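Uncharacterized protein (Bacteroides vulgatus, PDB 4FMR) is of unknown function but probably binds DNA, pairing an HU/IHF-like DNA-binding domain with an Ig-like domain in each subunit of a dimer. Local coordinates at residues B[172-185]-B[200-212]. Numbering follows the deposited sequence.
Sequences VTLASAATGTVTKI and ILLPASLEDGEYM
Ala175 and Met212 (selenomethionine) form an antiparallel hydrogen-bonded pair between strands 171-176 and 209-217, with Ala175 N to Met212 O at 2.9 Å and Met212 N to Ala175 O at 2.8 Å. Beyond the next, non-hydrogen-bonded pair, Ser176 with Tyr211, the pairing runs into the turn: Ala177 N reaches Glu210 O at 3.1 Å, nearly straight at the hydrogen but from above the carbonyl plane. The small methyl of Ala177 probably suits this close approach, its CB lying beside Glu210 O.

With CG anti to its own carbonyl carbon (chi1 -68°), Tyr211 lays its ring across the Ser176 backbone, CD2 3.5 Å from Ser176 N. A tyrosine suits this border: its carbon flank lies against Leu174 CB and Ser176 CB, while OH donates to Glu207 O at 2.7 Å, in the carbonyl plane and on a lone pair. A water links that hydroxyl to Ser176 OG, and the same oxygen accepts from Thr179 N in an ST motif.

Farther in, branched aliphatic residues pack in the interior: Leu174 CD1 meets Leu206 CD1, on the 202-208 connection, at 3.7 Å, and Ile185 crosses Ile200 of strand 197-201, in the other sheet, at about a right angle, CD1 to CD1 3.8 Å. The rigid Pro203 ring abuts Ile185 CG1.

Backbone bonds thus set the register, apolar contacts join this sheet to the connection and to strand 197-201, and the tyrosine hydroxyl ties the 202-208 connection to strand 209-217.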
ATOM      1  N   VAL B 172      12.506   1.102  25.158  1.00 41.72           N
ATOM      2  CA  VAL B 172      12.071   0.570  23.873  1.00 39.17           C
ATOM      3  C   VAL B 172      13.300   0.066  23.120  1.00 42.29           C
ATOM      4  O   VAL B 172      14.313   0.760  23.057  1.00 41.76           O
ATOM      5  CB  VAL B 172      11.245   1.581  23.033  1.00 40.38           C
ATOM      6  CG1 VAL B 172      10.579   0.879  21.847  1.00 38.64           C
ATOM      7  CG2 VAL B 172      10.193   2.277  23.896  1.00 40.09           C
ATOM      8  N   THR B 173      13.198  -1.173  22.591  1.00 37.72           N
ATOM      9  CA  THR B 173      14.217  -1.852  21.801  1.00 36.19           C
ATOM     10  C   THR B 173      13.649  -2.335  20.470  1.00 38.28           C
ATOM     11  O   THR B 173      12.446  -2.601  20.339  1.00 36.03           O
ATOM     12  CB  THR B 173      14.828  -3.056  22.562  1.00 40.73           C
ATOM     13  OG1 THR B 173      13.790  -3.957  22.918  1.00 43.72           O
ATOM     14  CG2 THR B 173      15.640  -2.657  23.798  1.00 38.03           C
ATOM     15  N   LEU B 174      14.540  -2.471  19.495  1.00 35.92           N
ATOM     16  CA  LEU B 174      14.267  -3.024  18.168  1.00 35.52           C
ATOM     17  C   LEU B 174      15.248  -4.123  17.902  1.00 37.48           C
ATOM     18  O   LEU B 174      16.453  -3.885  17.971  1.00 36.92           O
ATOM     19  CB  LEU B 174      14.366  -1.958  17.077  1.00 35.42           C
ATOM     20  CG  LEU B 174      13.426  -0.770  17.228  1.00 40.68           C
ATOM     21  CD1 LEU B 174      14.069   0.460  16.656  1.00 41.05           C
ATOM     22  CD2 LEU B 174      12.083  -1.054  16.592  1.00 41.33           C
ATOM     23  N   ALA B 175      14.753  -5.329  17.651  1.00 33.66           N
ATOM     24  CA  ALA B 175      15.616  -6.463  17.354  1.00 33.21           C
ATOM     25  C   ALA B 175      15.452  -6.818  15.888  1.00 34.94           C
ATOM     26  O   ALA B 175      14.337  -7.096  15.443  1.00 32.37           O
ATOM     27  CB  ALA B 175      15.289  -7.652  18.262  1.00 33.99           C
ATOM     28  N   SER B 176      16.550  -6.753  15.131  1.00 32.35           N
ATOM     29  CA  SER B 176      16.595  -7.048  13.694  1.00 31.77           C
ATOM     30  C   SER B 176      16.222  -8.520  13.381  1.00 36.22           C
ATOM     31  O   SER B 176      16.856  -9.419  13.908  1.00 36.85           O
ATOM     32  CB  SER B 176      17.999  -6.759  13.163  1.00 34.46           C
ATOM     33  OG  SER B 176      18.095  -7.162  11.808  1.00 43.54           O
ATOM     34  N   ALA B 177      15.225  -8.763  12.514  1.00 32.76           N
ATOM     35  CA  ALA B 177      14.880 -10.123  12.094  1.00 33.44           C
ATOM     36  C   ALA B 177      16.036 -10.758  11.295  1.00 41.25           C
ATOM     37  O   ALA B 177      16.251 -11.968  11.394  1.00 43.31           O
ATOM     38  CB  ALA B 177      13.602 -10.123  11.253  1.00 33.36           C
ATOM     39  N   ALA B 178      16.803  -9.943  10.540  1.00 37.30           N
ATOM     40  CA  ALA B 178      17.926 -10.428   9.730  1.00 36.89           C
ATOM     41  C   ALA B 178      19.108 -10.884  10.583  1.00 43.62           C
ATOM     42  O   ALA B 178      19.630 -11.972  10.336  1.00 46.22           O
ATOM     43  CB  ALA B 178      18.392  -9.342   8.764  1.00 36.47           C
ATOM     44  N   THR B 179      19.539 -10.084  11.577  1.00 40.13           N
ATOM     45  CA  THR B 179      20.734 -10.439  12.369  1.00 40.88           C
ATOM     46  C   THR B 179      20.501 -10.729  13.876  1.00 42.54           C
ATOM     47  O   THR B 179      21.400 -11.269  14.530  1.00 41.94           O
ATOM     48  CB  THR B 179      21.728  -9.271  12.306  1.00 48.27           C
ATOM     49  OG1 THR B 179      21.102  -8.131  12.893  1.00 45.73           O
ATOM     50  CG2 THR B 179      22.184  -8.958  10.878  1.00 47.18           C
ATOM     51  N   GLY B 180      19.379 -10.273  14.426  1.00 37.69           N
ATOM     52  CA  GLY B 180      19.099 -10.391  15.851  1.00 38.27           C
ATOM     53  C   GLY B 180      19.664  -9.241  16.665  1.00 42.78           C
ATOM     54  O   GLY B 180      19.515  -9.207  17.895  1.00 44.58           O
ATOM     55  N   THR B 181      20.334  -8.292  15.991  1.00 37.90           N
ATOM     56  CA  THR B 181      20.964  -7.134  16.626  1.00 37.80           C
ATOM     57  C   THR B 181      19.877  -6.260  17.258  1.00 39.38           C
ATOM     58  O   THR B 181      18.857  -5.950  16.629  1.00 36.46           O
ATOM     59  CB  THR B 181      21.809  -6.392  15.597  1.00 49.50           C
ATOM     60  OG1 THR B 181      22.737  -7.324  15.059  1.00 54.24           O
ATOM     61  CG2 THR B 181      22.559  -5.196  16.182  1.00 49.82           C
ATOM     62  N   VAL B 182      20.093  -5.917  18.530  1.00 37.91           N
ATOM     63  CA  VAL B 182      19.155  -5.116  19.306  1.00 37.51           C
ATOM     64  C   VAL B 182      19.659  -3.663  19.327  1.00 42.58           C
ATOM     65  O   VAL B 182      20.837  -3.420  19.578  1.00 43.30           O
ATOM     66  CB  VAL B 182      18.925  -5.683  20.741  1.00 41.98           C
ATOM     67  CG1 VAL B 182      17.974  -4.798  21.534  1.00 41.97           C
ATOM     68  CG2 VAL B 182      18.392  -7.122  20.701  1.00 41.49           C
ATOM     69  N   THR B 183      18.761  -2.721  19.032  1.00 39.36           N
ATOM     70  CA  THR B 183      19.009  -1.281  19.085  1.00 39.56           C
ATOM     71  C   THR B 183      18.129  -0.730  20.182  1.00 45.25           C
ATOM     72  O   THR B 183      16.906  -0.821  20.073  1.00 45.23           O
ATOM     73  CB  THR B 183      18.732  -0.572  17.708  1.00 44.53           C
ATOM     74  OG1 THR B 183      19.509  -1.140  16.658  1.00 44.33           O
ATOM     75  CG2 THR B 183      18.962   0.952  17.757  1.00 42.51           C
ATOM     76  N   LYS B 184      18.716  -0.160  21.225  1.00 43.13           N
ATOM     77  CA  LYS B 184      17.880   0.443  22.227  1.00 43.52           C
ATOM     78  C   LYS B 184      17.690   1.920  21.889  1.00 49.18           C
ATOM     79  O   LYS B 184      18.655   2.639  21.638  1.00 51.67           O
ATOM     80  CB  LYS B 184      18.419   0.254  23.650  1.00 46.94           C
ATOM     81  CG  LYS B 184      17.376   0.698  24.692  1.00 48.35           C
ATOM     82  CD  LYS B 184      17.718   0.270  26.078  1.00 59.17           C
ATOM     83  CE  LYS B 184      16.731   0.847  27.046  1.00 75.57           C
ATOM     84  NZ  LYS B 184      17.171   0.642  28.443  1.00 90.76           N
ATOM     85  N   ILE B 185      16.441   2.359  21.872  1.00 44.17           N
ATOM     86  CA  ILE B 185      16.076   3.750  21.672  1.00 43.74           C
ATOM     87  C   ILE B 185      16.412   4.496  22.975  1.00 47.85           C
ATOM     88  O   ILE B 185      16.031   4.041  24.061  1.00 46.30           O
ATOM     89  CB  ILE B 185      14.568   3.837  21.267  1.00 46.06           C
ATOM     90  CG1 ILE B 185      14.387   3.379  19.797  1.00 45.47           C
ATOM     91  CG2 ILE B 185      13.961   5.240  21.515  1.00 44.91           C
ATOM     92  CD1 ILE B 185      13.104   2.770  19.513  1.00 50.21           C
ATOM     93  N   ILE B 200       7.491   7.797  19.829  1.00 32.50           N
ATOM     94  CA  ILE B 200       8.940   7.636  19.850  1.00 33.64           C
ATOM     95  C   ILE B 200       9.529   8.253  18.603  1.00 36.86           C
ATOM     96  O   ILE B 200       8.827   8.435  17.619  1.00 35.87           O
ATOM     97  CB  ILE B 200       9.391   6.122  20.014  1.00 36.83           C
ATOM     98  CG1 ILE B 200       8.936   5.244  18.821  1.00 36.99           C
ATOM     99  CG2 ILE B 200       8.929   5.546  21.365  1.00 37.75           C
ATOM    100  CD1 ILE B 200       9.550   3.843  18.689  1.00 47.34           C
ATOM    101  N   LEU B 201      10.823   8.585  18.659  1.00 34.58           N
ATOM    102  CA  LEU B 201      11.626   9.008  17.510  1.00 32.65           C
ATOM    103  C   LEU B 201      12.501   7.841  17.149  1.00 36.33           C
ATOM    104  O   LEU B 201      13.238   7.377  17.999  1.00 36.40           O
ATOM    105  CB  LEU B 201      12.470  10.281  17.773  1.00 32.05           C
ATOM    106  CG  LEU B 201      13.286  10.780  16.531  1.00 33.96           C
ATOM    107  CD1 LEU B 201      12.380  11.134  15.361  1.00 31.24           C
ATOM    108  CD2 LEU B 201      14.103  12.009  16.868  1.00 33.53           C
ATOM    109  N   LEU B 202      12.384   7.313  15.945  1.00 35.34           N
ATOM    110  CA  LEU B 202      13.200   6.164  15.541  1.00 35.81           C
ATOM    111  C   LEU B 202      14.602   6.598  15.115  1.00 39.69           C
ATOM    112  O   LEU B 202      14.701   7.570  14.383  1.00 39.43           O
ATOM    113  CB  LEU B 202      12.524   5.393  14.378  1.00 35.05           C
ATOM    114  CG  LEU B 202      11.232   4.637  14.691  1.00 38.86           C
ATOM    115  CD1 LEU B 202      10.520   4.230  13.413  1.00 37.50           C
ATOM    116  CD2 LEU B 202      11.502   3.426  15.570  1.00 41.69           C
ATOM    117  N   PRO B 203      15.697   5.905  15.510  1.00 38.06           N
ATOM    118  CA  PRO B 203      17.038   6.293  14.987  1.00 38.44           C
ATOM    119  C   PRO B 203      17.101   6.218  13.447  1.00 42.03           C
ATOM    120  O   PRO B 203      16.430   5.384  12.824  1.00 40.40           O
ATOM    121  CB  PRO B 203      18.001   5.270  15.622  1.00 40.41           C
ATOM    122  CG  PRO B 203      17.216   4.603  16.707  1.00 44.77           C
ATOM    123  CD  PRO B 203      15.769   4.697  16.361  1.00 39.81           C
ATOM    124  N   ALA B 204      17.912   7.102  12.848  1.00 40.53           N
ATOM    125  CA  ALA B 204      18.076   7.258  11.403  1.00 41.34           C
ATOM    126  C   ALA B 204      18.924   6.161  10.767  1.00 46.02           C
ATOM    127  O   ALA B 204      18.726   5.849   9.594  1.00 46.10           O
ATOM    128  CB  ALA B 204      18.705   8.616  11.109  1.00 42.62           C
ATOM    129  N   SER B 205      19.830   5.567  11.534  1.00 43.10           N
ATOM    130  CA  SER B 205      20.803   4.558  11.098  1.00 44.13           C
ATOM    131  C   SER B 205      20.221   3.128  10.924  1.00 47.81           C
ATOM    132  O   SER B 205      20.964   2.243  10.492  1.00 48.55           O
ATOM    133  CB  SER B 205      21.963   4.495  12.098  1.00 47.80           C
ATOM    134  OG  SER B 205      21.464   4.287  13.410  1.00 60.08           O
ATOM    135  N   LEU B 206      18.926   2.897  11.242  1.00 42.13           N
ATOM    136  CA  LEU B 206      18.303   1.580  11.109  1.00 40.12           C
ATOM    137  C   LEU B 206      18.220   1.148   9.657  1.00 45.24           C
ATOM    138  O   LEU B 206      17.712   1.889   8.808  1.00 44.68           O
ATOM    139  CB  LEU B 206      16.893   1.555  11.721  1.00 39.07           C
ATOM    140  CG  LEU B 206      16.770   1.703  13.235  1.00 42.15           C
ATOM    141  CD1 LEU B 206      15.381   2.148  13.606  1.00 41.75           C
ATOM    142  CD2 LEU B 206      17.147   0.421  13.947  1.00 41.97           C
ATOM    143  N   GLU B 207      18.720  -0.061   9.384  1.00 43.03           N
ATOM    144  CA  GLU B 207      18.697  -0.698   8.076  1.00 42.55           C
ATOM    145  C   GLU B 207      17.276  -1.161   7.782  1.00 44.31           C
ATOM    146  O   GLU B 207      16.580  -1.576   8.717  1.00 45.93           O
ATOM    147  CB  GLU B 207      19.702  -1.871   8.076  1.00 44.74           C
ATOM    148  CG  GLU B 207      19.722  -2.798   6.857  1.00 57.68           C
ATOM    149  CD  GLU B 207      19.938  -2.228   5.462  1.00 78.80           C
ATOM    150  OE1 GLU B 207      20.301  -1.036   5.326  1.00 72.32           O
ATOM    151  OE2 GLU B 207      19.713  -2.987   4.495  1.00 69.96           O
ATOM    152  N   ASP B 208      16.833  -1.065   6.503  1.00 36.97           N
ATOM    153  CA  ASP B 208      15.509  -1.518   6.063  1.00 35.68           C
ATOM    154  C   ASP B 208      15.251  -2.963   6.477  1.00 38.95           C
ATOM    155  O   ASP B 208      16.156  -3.811   6.438  1.00 38.34           O
ATOM    156  CB  ASP B 208      15.322  -1.415   4.523  1.00 36.34           C
ATOM    157  CG  ASP B 208      15.615  -0.065   3.918  1.00 45.74           C
ATOM    158  OD1 ASP B 208      16.795   0.306   3.850  1.00 49.59           O
ATOM    159  OD2 ASP B 208      14.678   0.563   3.397  1.00 49.08           O
ATOM    160  N   GLY B 209      14.014  -3.240   6.844  1.00 34.53           N
ATOM    161  CA  GLY B 209      13.636  -4.593   7.197  1.00 34.34           C
ATOM    162  C   GLY B 209      12.730  -4.686   8.387  1.00 37.25           C
ATOM    163  O   GLY B 209      12.390  -3.680   9.024  1.00 35.94           O
ATOM    164  N   GLU B 210      12.321  -5.914   8.657  1.00 33.01           N
ATOM    165  CA  GLU B 210      11.486  -6.257   9.775  1.00 32.07           C
ATOM    166  C   GLU B 210      12.328  -6.285  11.073  1.00 35.60           C
ATOM    167  O   GLU B 210      13.517  -6.634  11.070  1.00 34.80           O
ATOM    168  CB  GLU B 210      10.789  -7.600   9.524  1.00 33.01           C
ATOM    169  CG  GLU B 210       9.446  -7.697  10.254  1.00 40.13           C
ATOM    170  CD  GLU B 210       8.236  -7.007   9.647  1.00 49.24           C
ATOM    171  OE1 GLU B 210       8.292  -6.614   8.458  1.00 40.65           O
ATOM    172  OE2 GLU B 210       7.206  -6.899  10.353  1.00 43.57           O
ATOM    173  N   TYR B 211      11.705  -5.826  12.163  1.00 30.85           N
ATOM    174  CA  TYR B 211      12.236  -5.791  13.520  1.00 30.76           C
ATOM    175  C   TYR B 211      11.167  -6.215  14.495  1.00 37.02           C
ATOM    176  O   TYR B 211       9.974  -6.045  14.214  1.00 37.26           O
ATOM    177  CB  TYR B 211      12.742  -4.378  13.923  1.00 31.39           C
ATOM    178  CG  TYR B 211      13.965  -3.872  13.192  1.00 32.38           C
ATOM    179  CD1 TYR B 211      13.882  -3.428  11.868  1.00 33.80           C
ATOM    180  CD2 TYR B 211      15.190  -3.757  13.838  1.00 32.89           C
ATOM    181  CE1 TYR B 211      15.008  -2.983  11.182  1.00 32.09           C
ATOM    182  CE2 TYR B 211      16.320  -3.284  13.169  1.00 33.25           C
ATOM    183  CZ  TYR B 211      16.220  -2.899  11.841  1.00 33.05           C
ATOM    184  OH  TYR B 211      17.316  -2.429  11.183  1.00 34.93           O
HETATM  185  N   MSE B 212      11.588  -6.735  15.655  1.00 33.45           N
HETATM  186  CA  MSE B 212      10.697  -6.994  16.763  1.00 33.19           C
HETATM  187  C   MSE B 212      10.844  -5.797  17.702  1.00 36.23           C
HETATM  188  O   MSE B 212      11.954  -5.529  18.171  1.00 36.23           O
HETATM  189  CB  MSE B 212      10.972  -8.344  17.450  1.00 36.42           C
HETATM  190  CG  MSE B 212       9.934  -8.688  18.545  1.00 44.14           C
HETATM  191 SE   MSE B 212       8.095  -8.807  17.832  0.75 51.69          SE
HETATM  192  CE  MSE B 212       8.293 -10.144  16.440  1.00 47.05           C
TER
HETATM  193  O   HOH W   1      18.632  -4.986  10.386  1.00 43.78           O
HETATM  194  O   HOH W   2      15.524  -7.014   9.400  1.00 34.28           O